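Local coordinates for glycoside hydrolase family 31 (PDB 5X3I), which hydrolyses the alpha-1,3-glucosidic linkages of the cyclic tetrasaccharide cyclobis-(1-6)-alpha-nigerosyl to give isomaltose, in the intracellular breakdown of this starch-derived sugar, at residues 211-222 with 532-542; 551-562 with 653-661. The protein carries 1 engineered substitution. One frame throughout, in Å; residues are numbered along the deposited sequence.

From the N terminus, the chain first passes through residues 211-222, a loop with a short helix in the galactose mutarotase-like domain. Some 310 residues later contact 1 closes that excursion on residues 532-542, which run off strand 531-533 of the TIM barrel and into helix 541-556. Contact 2 opens only after contact 1 has closed: residues 551-562 take the far end of the same helix to strand 562-565. After 90 intervening residues, about half of them helical, residues 653-661 return at the C-terminal domain. The loops are thus in series. Their centres lie about 18 Å apart, yet they touch, with Phe532 N 2.9 Å from Tyr561 O, a probable hydrogen bond between neighbouring barrel strands.

Contact 1. Residues 211-222 with 532-542; sequences YKAQGVHGRTYL and FWAGDEDSTWQ. With SO4 (sulfate ion), chain E.
Gln214 and Tyr221 hold the backbone of Asp536, the inferred proton donor. Gln214 NE2 reaches Asp536 O at 2.8 Å, the oxygen lying 6° from the amide plane; a bend at chi2 (87°) turns the amide to it. Asp536 N donates to Tyr221 OH at 3.1 Å, nearly straight at 173°. Both backbone polar groups of this residue are therefore engaged by the mutarotase-like domain. Water 3 joins Tyr221 OH to Asp536 OD2, which also meets the edge of the Tyr211 ring; OD1 bonds a glycerol, probably from the crystallisation liquor.

Glu537 OE1 accepts Ala213 N (3.2 Å) and Asp538 N from opposite faces of its carboxylate, and water 2 links OE2 to Gln214 OE1 and Gly215 N.

Among charged groups, Lys212 NZ forms a salt bridge with Asp538 OD1, though its 2.4 Å length is doubtful, and also bonds Ser570. The lysine chain lies roughly perpendicular to the aspartate. The apolar side-chain pair is Leu222 CD1 with Phe532 CD2, 3.6 Å apart.

A sulfate, probably also from the liquor, accepts from Trp541 N and Gln542 N where helix 541-556 begins. The 211-222 loop thus lies over the residues between strand 531-533 and that helix, with Tyr221 touching Glu474, an active-site residue by similarity, and Tyr211 OH bonded to Glu597.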
loop_
_atom_site.group_PDB
_atom_site.type_symbol
_atom_site.label_atom_id
_atom_site.label_comp_id
_atom_site.label_asym_id
_atom_site.label_seq_id
_atom_site.Cartn_x
_atom_site.Cartn_y
_atom_site.Cartn_z
ATOM N N TYR A 211 -5.245 7.727 3.999
ATOM C CA TYR A 211 -4.863 8.838 3.148
ATOM C C TYR A 211 -3.976 9.821 3.891
ATOM O O TYR A 211 -4.433 10.644 4.592
ATOM C CB TYR A 211 -6.093 9.532 2.609
ATOM C CG TYR A 211 -5.826 10.798 1.847
ATOM C CD1 TYR A 211 -5.054 10.807 0.712
ATOM C CD2 TYR A 211 -6.336 11.982 2.275
ATOM C CE1 TYR A 211 -4.814 11.975 0.024
ATOM C CE2 TYR A 211 -6.089 13.148 1.621
ATOM C CZ TYR A 211 -5.330 13.137 0.489
ATOM O OH TYR A 211 -5.140 14.289 -0.127
ATOM N N LYS A 212 -2.679 9.628 3.743
ATOM C CA LYS A 212 -1.627 10.405 4.364
ATOM C C LYS A 212 -1.432 10.045 5.853
ATOM O O LYS A 212 -2.236 9.379 6.420
ATOM C CB LYS A 212 -1.832 11.906 4.156
ATOM C CG LYS A 212 -2.231 12.298 2.747
ATOM C CD LYS A 212 -1.979 13.753 2.460
ATOM C CE LYS A 212 -3.107 14.588 2.985
ATOM N NZ LYS A 212 -2.914 16.002 2.716
ATOM N N ALA A 213 -0.386 10.541 6.479
ATOM C CA ALA A 213 -0.190 10.340 7.903
ATOM C C ALA A 213 -0.179 8.858 8.269
ATOM O O ALA A 213 -0.704 8.470 9.272
ATOM C CB ALA A 213 -1.268 11.049 8.700
ATOM N N GLN A 214 0.385 8.024 7.425
ATOM C CA GLN A 214 0.390 6.576 7.682
ATOM C C GLN A 214 1.156 6.245 8.961
ATOM O O GLN A 214 0.727 5.396 9.745
ATOM C CB GLN A 214 0.990 5.759 6.522
ATOM C CG GLN A 214 0.169 5.738 5.241
ATOM C CD GLN A 214 0.500 6.911 4.358
ATOM O OE1 GLN A 214 1.458 7.624 4.621
ATOM N NE2 GLN A 214 -0.283 7.114 3.302
ATOM N N GLY A 215 2.286 6.911 9.156
ATOM C CA GLY A 215 3.123 6.698 10.323
ATOM C C GLY A 215 2.422 7.084 11.618
ATOM O O GLY A 215 2.470 6.353 12.596
ATOM N N VAL A 216 1.767 8.236 11.600
ATOM C CA VAL A 216 0.997 8.725 12.737
ATOM C C VAL A 216 -0.044 7.707 13.194
ATOM O O VAL A 216 -0.120 7.383 14.376
ATOM C CB VAL A 216 0.308 10.050 12.393
ATOM C CG1 VAL A 216 -0.532 10.557 13.565
ATOM C CG2 VAL A 216 1.345 11.088 11.974
ATOM N N HIS A 217 -0.817 7.178 12.250
ATOM C CA HIS A 217 -1.883 6.233 12.564
ATOM C C HIS A 217 -1.405 4.796 12.735
ATOM O O HIS A 217 -2.170 3.927 13.143
ATOM C CB HIS A 217 -2.946 6.267 11.474
ATOM C CG HIS A 217 -3.672 7.568 11.378
ATOM N ND1 HIS A 217 -4.656 7.936 12.268
ATOM C CD2 HIS A 217 -3.566 8.583 10.492
ATOM C CE1 HIS A 217 -5.122 9.127 11.936
ATOM N NE2 HIS A 217 -4.477 9.541 10.861
ATOM N N GLY A 218 -0.147 4.543 12.400
ATOM C CA GLY A 218 0.376 3.194 12.401
ATOM C C GLY A 218 -0.364 2.243 11.468
ATOM O O GLY A 218 -0.614 1.095 11.828
ATOM N N ARG A 219 -0.732 2.710 10.278
ATOM C CA ARG A 219 -1.431 1.833 9.341
ATOM C C ARG A 219 -0.637 1.660 8.046
ATOM O O ARG A 219 0.371 2.334 7.840
ATOM C CB ARG A 219 -2.827 2.398 9.052
ATOM C CG ARG A 219 -3.650 2.628 10.321
ATOM C CD ARG A 219 -4.917 3.446 10.087
ATOM N NE ARG A 219 -5.671 3.607 11.333
ATOM C CZ ARG A 219 -6.691 4.443 11.500
ATOM N NH1 ARG A 219 -7.101 5.212 10.501
ATOM N NH2 ARG A 219 -7.302 4.510 12.674
ATOM N N THR A 220 -1.101 0.782 7.161
ATOM C CA THR A 220 -0.374 0.567 5.922
ATOM C C THR A 220 -1.218 0.002 4.776
ATOM O O THR A 220 -2.157 -0.748 4.988
ATOM C CB THR A 220 0.835 -0.367 6.175
ATOM O OG1 THR A 220 1.577 -0.568 4.966
ATOM C CG2 THR A 220 0.370 -1.713 6.720
ATOM N N TYR A 221 -0.818 0.337 3.554
ATOM C CA TYR A 221 -1.374 -0.269 2.356
ATOM C C TYR A 221 -0.851 -1.689 2.119
ATOM O O TYR A 221 -1.424 -2.448 1.355
ATOM C CB TYR A 221 -1.022 0.540 1.106
ATOM C CG TYR A 221 -1.261 2.031 1.100
ATOM C CD1 TYR A 221 -2.433 2.553 0.599
ATOM C CD2 TYR A 221 -0.268 2.909 1.492
ATOM C CE1 TYR A 221 -2.630 3.902 0.522
ATOM C CE2 TYR A 221 -0.448 4.260 1.416
ATOM C CZ TYR A 221 -1.636 4.754 0.938
ATOM O OH TYR A 221 -1.835 6.103 0.865
ATOM N N LEU A 222 0.280 -2.014 2.721
ATOM C CA LEU A 222 0.991 -3.231 2.356
ATOM C C LEU A 222 1.504 -3.979 3.591
ATOM O O LEU A 222 2.703 -4.028 3.828
ATOM C CB LEU A 222 2.158 -2.897 1.420
ATOM C CG LEU A 222 2.526 -3.912 0.325
ATOM C CD1 LEU A 222 3.620 -3.361 -0.621
ATOM C CD2 LEU A 222 2.915 -5.279 0.874
ATOM N N PHE A 532 6.545 -1.090 -6.215
ATOM C CA PHE A 532 5.684 -0.549 -5.179
ATOM C C PHE A 532 6.140 0.844 -4.788
ATOM O O PHE A 532 7.329 1.145 -4.804
ATOM C CB PHE A 532 5.648 -1.506 -3.977
ATOM C CG PHE A 532 5.061 -2.842 -4.328
ATOM C CD1 PHE A 532 5.851 -3.833 -4.886
ATOM C CD2 PHE A 532 3.707 -3.071 -4.200
ATOM C CE1 PHE A 532 5.313 -5.023 -5.272
ATOM C CE2 PHE A 532 3.166 -4.278 -4.588
ATOM C CZ PHE A 532 3.983 -5.255 -5.124
ATOM N N TRP A 533 5.183 1.706 -4.480
ATOM C CA TRP A 533 5.518 3.003 -3.932
ATOM C C TRP A 533 4.718 3.247 -2.650
ATOM O O TRP A 533 3.655 2.662 -2.449
ATOM C CB TRP A 533 5.295 4.125 -4.965
ATOM C CG TRP A 533 3.975 4.827 -4.920
ATOM C CD1 TRP A 533 3.705 6.029 -4.325
ATOM C CD2 TRP A 533 2.748 4.399 -5.525
ATOM N NE1 TRP A 533 2.394 6.367 -4.508
ATOM C CE2 TRP A 533 1.782 5.389 -5.249
ATOM C CE3 TRP A 533 2.373 3.279 -6.280
ATOM C CZ2 TRP A 533 0.458 5.284 -5.684
ATOM C CZ3 TRP A 533 1.061 3.177 -6.712
ATOM C CH2 TRP A 533 0.114 4.173 -6.401
ATOM N N ALA A 534 5.240 4.127 -1.807
ATOM C CA ALA A 534 4.784 4.277 -0.426
ATOM C C ALA A 534 3.408 4.927 -0.275
ATOM O O ALA A 534 2.924 5.049 0.834
ATOM C CB ALA A 534 5.802 5.054 0.369
ATOM N N GLY A 535 2.805 5.375 -1.373
ATOM C CA GLY A 535 1.460 5.917 -1.317
ATOM C C GLY A 535 1.416 7.410 -1.055
ATOM O O GLY A 535 2.363 8.119 -1.358
ATOM N N ASP A 536 0.317 7.884 -0.479
ATOM C CA ASP A 536 0.036 9.321 -0.426
ATOM C C ASP A 536 0.546 9.983 0.861
ATOM O O ASP A 536 0.279 9.486 1.956
ATOM C CB ASP A 536 -1.478 9.564 -0.553
ATOM C CG ASP A 536 -2.079 8.953 -1.811
ATOM O OD1 ASP A 536 -1.331 8.627 -2.744
ATOM O OD2 ASP A 536 -3.315 8.828 -1.882
ATOM N N GLU A 537 1.261 11.103 0.736
ATOM C CA GLU A 537 1.644 11.910 1.902
ATOM C C GLU A 537 1.755 13.411 1.620
ATOM O O GLU A 537 1.848 13.842 0.462
ATOM C CB GLU A 537 2.971 11.424 2.493
ATOM C CG GLU A 537 2.827 10.488 3.695
ATOM C CD GLU A 537 2.509 11.218 5.005
ATOM O OE1 GLU A 537 1.836 12.271 4.975
ATOM O OE2 GLU A 537 2.951 10.725 6.064
ATOM N N ASP A 538 1.748 14.206 2.690
ATOM C CA ASP A 538 1.988 15.640 2.557
ATOM C C ASP A 538 3.469 15.883 2.358
ATOM O O ASP A 538 4.267 14.963 2.524
ATOM C CB ASP A 538 1.515 16.408 3.797
ATOM C CG ASP A 538 0.017 16.340 3.996
ATOM O OD1 ASP A 538 -0.724 16.890 3.156
ATOM O OD2 ASP A 538 -0.411 15.747 5.009
ATOM N N SER A 539 3.856 17.133 2.116
ATOM C CA SER A 539 5.266 17.394 1.934
ATOM C C SER A 539 5.792 17.956 3.240
ATOM O O SER A 539 5.786 19.164 3.436
ATOM C CB SER A 539 5.478 18.416 0.806
ATOM O OG SER A 539 4.978 17.967 -0.455
ATOM N N THR A 540 6.437 17.092 4.018
ATOM C CA THR A 540 6.864 17.398 5.381
ATOM C C THR A 540 8.062 16.549 5.669
ATOM O O THR A 540 8.241 15.506 5.047
ATOM C CB THR A 540 5.797 17.078 6.480
ATOM O OG1 THR A 540 5.531 15.670 6.505
ATOM C CG2 THR A 540 4.512 17.845 6.283
ATOM N N TRP A 541 8.859 16.962 6.642
ATOM C CA TRP A 541 9.996 16.157 7.045
ATOM C C TRP A 541 9.520 14.866 7.695
ATOM O O TRP A 541 10.143 13.821 7.537
ATOM C CB TRP A 541 10.907 16.943 7.987
ATOM C CG TRP A 541 11.483 18.137 7.320
ATOM C CD1 TRP A 541 10.956 19.390 7.290
ATOM C CD2 TRP A 541 12.680 18.184 6.545
ATOM N NE1 TRP A 541 11.759 20.223 6.557
ATOM C CE2 TRP A 541 12.830 19.508 6.091
ATOM C CE3 TRP A 541 13.646 17.239 6.200
ATOM C CZ2 TRP A 541 13.904 19.910 5.302
ATOM C CZ3 TRP A 541 14.717 17.642 5.419
ATOM C CH2 TRP A 541 14.836 18.965 4.981
ATOM N N GLN A 542 8.406 14.942 8.414
ATOM C CA GLN A 542 7.862 13.766 9.076
ATOM C C GLN A 542 7.496 12.678 8.059
ATOM O O GLN A 542 7.787 11.513 8.266
ATOM C CB GLN A 542 6.642 14.138 9.931
ATOM C CG GLN A 542 6.059 12.949 10.672
ATOM C CD GLN A 542 4.894 13.309 11.583
ATOM O OE1 GLN A 542 4.045 14.124 11.242
ATOM N NE2 GLN A 542 4.856 12.687 12.748
HETATM S S SO4 E . 7.330 18.821 9.395
HETATM O O1 SO4 E . 7.744 19.254 8.058
HETATM O O2 SO4 E . 7.714 17.443 9.649
HETATM O O3 SO4 E . 7.977 19.690 10.367
HETATM O O4 SO4 E . 5.880 18.950 9.480
HETATM O O HOH W 1 3.009 7.718 2.132
HETATM O O HOH W 2 3.421 8.203 6.769
HETATM O O HOH W 3 -4.140 7.190 0.063
#

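Contact 2. Residues 551-562 with 653-661; sequences GLTAASCGIVYW and PLMRPLFFD
Met655 points its fully extended side chain at the helix and at Trp562, where the next barrel strand begins. CG stands anti to the backbone N (chi1 -176°) and the later torsions are also extended, which carries Met655 SD to 3.8 Å from Trp562 CZ3. Met655 SD lies 4.6 Å from the centroid of the six-membered ring of Trp562 and 48° off its normal, so this Met-aromatic contact is oblique. Gly551 CA covers one face of the same indole, and its carbonyl carbon also approaches the sulfur. On the way, Met655 CG passes Leu552 CD2 at 4.0 Å.

Leu552 and Pro657 run antiparallel alongside each other, Leu552 CD2 lying 4.0 Å from Pro657 CD. One helical turn on, Ala555 directs its methyl at the opposing backbone, where Ala555 CB comes within 3.1 Å of Met655 O, a tight approach.

Ser556 is turned differently. Its OG, anti to the carbonyl carbon (chi1 -62°), folds back so that Ser556 OG donates to Leu552 O at 3.0 Å, on the opposite face of that carbonyl from Ser556 N. The same OG sits in plane at the edge of the Phe660 ring and touches Pro657 CG. Phe660 itself is sandwiched between Pro653 CG on one face and Phe659 CE1 on the other.

Val560 and Leu654 lie roughly perpendicular; beside them water 4 bridges Val560 O and Met655 N, accepting from the latter.

The interface is therefore largely apolar and buried. Ser556 OG bonds within its own segment; Arg656 grips Pro653 O with NE and NH2, and forms salt bridges from NH1 to Asp661 OD2 and from NH2 to Asp679. Trp562 NE1 bonds Glu191. Close packing, aided by one water, joins the barrel helix 541-556 to the C-terminal domain's edge strand 655-656.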
loop_
_atom_site.group_PDB
_atom_site.type_symbol
_atom_site.label_atom_id
_atom_site.label_comp_id
_atom_site.label_asym_id
_atom_site.label_seq_id
_atom_site.Cartn_x
_atom_site.Cartn_y
_atom_site.Cartn_z
ATOM N N GLY A 551 10.258 2.067 3.134
ATOM C CA GLY A 551 11.172 1.367 2.243
ATOM C C GLY A 551 11.992 0.290 2.932
ATOM O O GLY A 551 12.081 -0.828 2.446
ATOM N N LEU A 552 12.574 0.628 4.077
ATOM C CA LEU A 552 13.408 -0.314 4.833
ATOM C C LEU A 552 12.641 -1.535 5.331
ATOM O O LEU A 552 13.115 -2.662 5.226
ATOM C CB LEU A 552 14.051 0.401 6.012
ATOM C CG LEU A 552 15.064 1.440 5.563
ATOM C CD1 LEU A 552 15.476 2.328 6.700
ATOM C CD2 LEU A 552 16.258 0.717 4.960
ATOM N N THR A 553 11.456 -1.303 5.877
ATOM C CA THR A 553 10.641 -2.390 6.384
ATOM C C THR A 553 10.129 -3.251 5.238
ATOM O O THR A 553 10.195 -4.472 5.319
ATOM C CB THR A 553 9.462 -1.880 7.239
ATOM O OG1 THR A 553 8.809 -0.786 6.593
ATOM C CG2 THR A 553 9.973 -1.414 8.606
ATOM N N ALA A 554 9.664 -2.619 4.157
ATOM C CA ALA A 554 9.229 -3.373 2.978
ATOM C C ALA A 554 10.351 -4.262 2.441
ATOM O O ALA A 554 10.131 -5.419 2.097
ATOM C CB ALA A 554 8.728 -2.434 1.883
ATOM N N ALA A 555 11.554 -3.708 2.379
ATOM C CA ALA A 555 12.710 -4.461 1.902
ATOM C C ALA A 555 13.025 -5.661 2.797
ATOM O O ALA A 555 13.381 -6.723 2.313
ATOM C CB ALA A 555 13.916 -3.558 1.810
ATOM N N SER A 556 12.897 -5.481 4.110
ATOM C CA SER A 556 13.153 -6.583 5.040
ATOM C C SER A 556 12.203 -7.750 4.799
ATOM O O SER A 556 12.480 -8.872 5.202
ATOM C CB SER A 556 13.036 -6.113 6.485
ATOM O OG SER A 556 13.985 -5.118 6.784
ATOM N N CYS A 557 11.070 -7.459 4.173
ATOM C CA CYS A 557 10.058 -8.449 3.830
ATOM C C CYS A 557 10.099 -8.939 2.377
ATOM O O CYS A 557 9.234 -9.704 1.953
ATOM C CB CYS A 557 8.679 -7.882 4.178
ATOM S SG CYS A 557 8.581 -7.417 5.954
ATOM N N GLY A 558 11.085 -8.471 1.608
ATOM C CA GLY A 558 11.276 -8.960 0.256
ATOM C C GLY A 558 10.698 -8.091 -0.853
ATOM O O GLY A 558 10.620 -8.529 -2.004
ATOM N N ILE A 559 10.330 -6.855 -0.522
ATOM C CA ILE A 559 9.848 -5.943 -1.536
ATOM C C ILE A 559 11.091 -5.220 -2.051
ATOM O O ILE A 559 11.676 -4.379 -1.370
ATOM C CB ILE A 559 8.824 -4.929 -0.997
ATOM C CG1 ILE A 559 7.574 -5.624 -0.437
ATOM C CG2 ILE A 559 8.455 -3.899 -2.086
ATOM C CD1 ILE A 559 6.769 -6.407 -1.428
ATOM N N VAL A 560 11.459 -5.552 -3.279
ATOM C CA VAL A 560 12.736 -5.131 -3.853
ATOM C C VAL A 560 12.617 -3.761 -4.513
ATOM O O VAL A 560 13.346 -2.832 -4.173
ATOM C CB VAL A 560 13.282 -6.150 -4.855
ATOM C CG1 VAL A 560 14.586 -5.647 -5.464
ATOM C CG2 VAL A 560 13.526 -7.485 -4.153
ATOM N N TYR A 561 11.740 -3.650 -5.499
ATOM C CA TYR A 561 11.643 -2.400 -6.198
ATOM C C TYR A 561 10.604 -1.510 -5.533
ATOM O O TYR A 561 9.403 -1.629 -5.754
ATOM C CB TYR A 561 11.250 -2.661 -7.651
ATOM C CG TYR A 561 12.167 -3.608 -8.393
ATOM C CD1 TYR A 561 11.962 -4.985 -8.357
ATOM C CD2 TYR A 561 13.227 -3.120 -9.143
ATOM C CE1 TYR A 561 12.790 -5.836 -9.035
ATOM C CE2 TYR A 561 14.058 -3.959 -9.819
ATOM C CZ TYR A 561 13.842 -5.314 -9.772
ATOM O OH TYR A 561 14.678 -6.135 -10.464
ATOM N N TRP A 562 11.112 -0.512 -4.842
ATOM C CA TRP A 562 10.303 0.333 -3.992
ATOM C C TRP A 562 10.745 1.772 -4.131
ATOM O O TRP A 562 11.930 2.065 -4.249
ATOM C CB TRP A 562 10.396 -0.115 -2.528
ATOM C CG TRP A 562 9.722 0.819 -1.570
ATOM C CD1 TRP A 562 8.476 0.690 -1.039
ATOM C CD2 TRP A 562 10.254 2.037 -1.051
ATOM N NE1 TRP A 562 8.203 1.746 -0.203
ATOM C CE2 TRP A 562 9.280 2.589 -0.198
ATOM C CE3 TRP A 562 11.469 2.704 -1.206
ATOM C CZ2 TRP A 562 9.477 3.781 0.482
ATOM C CZ3 TRP A 562 11.663 3.889 -0.524
ATOM C CH2 TRP A 562 10.668 4.413 0.306
ATOM N N PRO A 653 18.717 -7.775 0.869
ATOM C CA PRO A 653 17.919 -6.661 0.335
ATOM C C PRO A 653 18.686 -5.595 -0.448
ATOM O O PRO A 653 19.875 -5.391 -0.237
ATOM C CB PRO A 653 17.312 -6.042 1.594
ATOM C CG PRO A 653 17.152 -7.213 2.517
ATOM C CD PRO A 653 18.410 -8.024 2.289
ATOM N N LEU A 654 17.973 -4.927 -1.346
ATOM C CA LEU A 654 18.529 -3.823 -2.121
ATOM C C LEU A 654 18.602 -2.540 -1.303
ATOM O O LEU A 654 19.637 -1.893 -1.258
ATOM C CB LEU A 654 17.705 -3.598 -3.389
ATOM C CG LEU A 654 18.167 -2.476 -4.316
ATOM C CD1 LEU A 654 19.648 -2.650 -4.662
ATOM C CD2 LEU A 654 17.292 -2.444 -5.586
ATOM N N MET A 655 17.511 -2.181 -0.632
ATOM C CA MET A 655 17.572 -1.075 0.302
ATOM C C MET A 655 17.648 -1.742 1.682
ATOM O O MET A 655 16.639 -2.163 2.241
ATOM C CB MET A 655 16.331 -0.184 0.132
ATOM C CG MET A 655 16.264 1.077 0.973
ATOM S SD MET A 655 14.739 1.983 0.641
ATOM C CE MET A 655 15.003 3.480 1.563
ATOM N N ARG A 656 18.847 -1.753 2.256
ATOM C CA ARG A 656 19.185 -2.779 3.240
ATOM C C ARG A 656 19.501 -2.237 4.620
ATOM O O ARG A 656 20.547 -1.614 4.816
ATOM C CB ARG A 656 20.367 -3.622 2.737
ATOM C CG ARG A 656 20.693 -4.845 3.600
ATOM C CD ARG A 656 21.969 -5.531 3.125
ATOM N NE ARG A 656 21.941 -5.806 1.693
ATOM C CZ ARG A 656 22.988 -6.228 0.991
ATOM N NH1 ARG A 656 24.155 -6.431 1.586
ATOM N NH2 ARG A 656 22.873 -6.446 -0.312
ATOM N N PRO A 657 18.604 -2.492 5.586
ATOM C CA PRO A 657 18.894 -2.187 6.989
ATOM C C PRO A 657 20.204 -2.845 7.402
ATOM O O PRO A 657 20.512 -3.929 6.932
ATOM C CB PRO A 657 17.703 -2.800 7.736
ATOM C CG PRO A 657 16.607 -2.814 6.750
ATOM C CD PRO A 657 17.267 -3.084 5.421
ATOM N N LEU A 658 20.968 -2.190 8.256
ATOM C CA LEU A 658 22.281 -2.699 8.622
ATOM C C LEU A 658 22.249 -4.031 9.377
ATOM O O LEU A 658 23.266 -4.708 9.456
ATOM C CB LEU A 658 23.038 -1.660 9.447
ATOM C CG LEU A 658 23.870 -0.651 8.655
ATOM C CD1 LEU A 658 22.983 0.271 7.855
ATOM C CD2 LEU A 658 24.759 0.153 9.584
ATOM N N PHE A 659 21.096 -4.430 9.908
ATOM C CA PHE A 659 21.072 -5.656 10.708
ATOM C C PHE A 659 21.247 -6.906 9.849
ATOM O O PHE A 659 21.534 -7.976 10.367
ATOM C CB PHE A 659 19.797 -5.744 11.564
ATOM C CG PHE A 659 18.541 -6.118 10.812
ATOM C CD1 PHE A 659 18.210 -7.441 10.593
ATOM C CD2 PHE A 659 17.656 -5.145 10.400
ATOM C CE1 PHE A 659 17.049 -7.780 9.930
ATOM C CE2 PHE A 659 16.493 -5.482 9.739
ATOM C CZ PHE A 659 16.190 -6.800 9.507
ATOM N N PHE A 660 21.114 -6.770 8.533
ATOM C CA PHE A 660 21.314 -7.917 7.653
ATOM C C PHE A 660 22.769 -8.341 7.607
ATOM O O PHE A 660 23.086 -9.525 7.670
ATOM C CB PHE A 660 20.821 -7.614 6.233
ATOM C CG PHE A 660 19.341 -7.789 6.067
ATOM C CD1 PHE A 660 18.823 -8.992 5.639
ATOM C CD2 PHE A 660 18.474 -6.763 6.375
ATOM C CE1 PHE A 660 17.467 -9.160 5.504
ATOM C CE2 PHE A 660 17.113 -6.925 6.247
ATOM C CZ PHE A 660 16.608 -8.121 5.809
ATOM N N ASP A 661 23.665 -7.377 7.538
ATOM C CA ASP A 661 25.077 -7.671 7.472
ATOM C C ASP A 661 25.780 -7.542 8.820
ATOM O O ASP A 661 26.865 -7.988 8.967
ATOM C CB ASP A 661 25.782 -6.794 6.445
ATOM C CG ASP A 661 25.263 -7.000 5.034
ATOM O OD1 ASP A 661 25.109 -8.116 4.621
ATOM O OD2 ASP A 661 25.007 -6.020 4.379
HETATM O O HOH W 4 14.678 -2.649 -1.722
#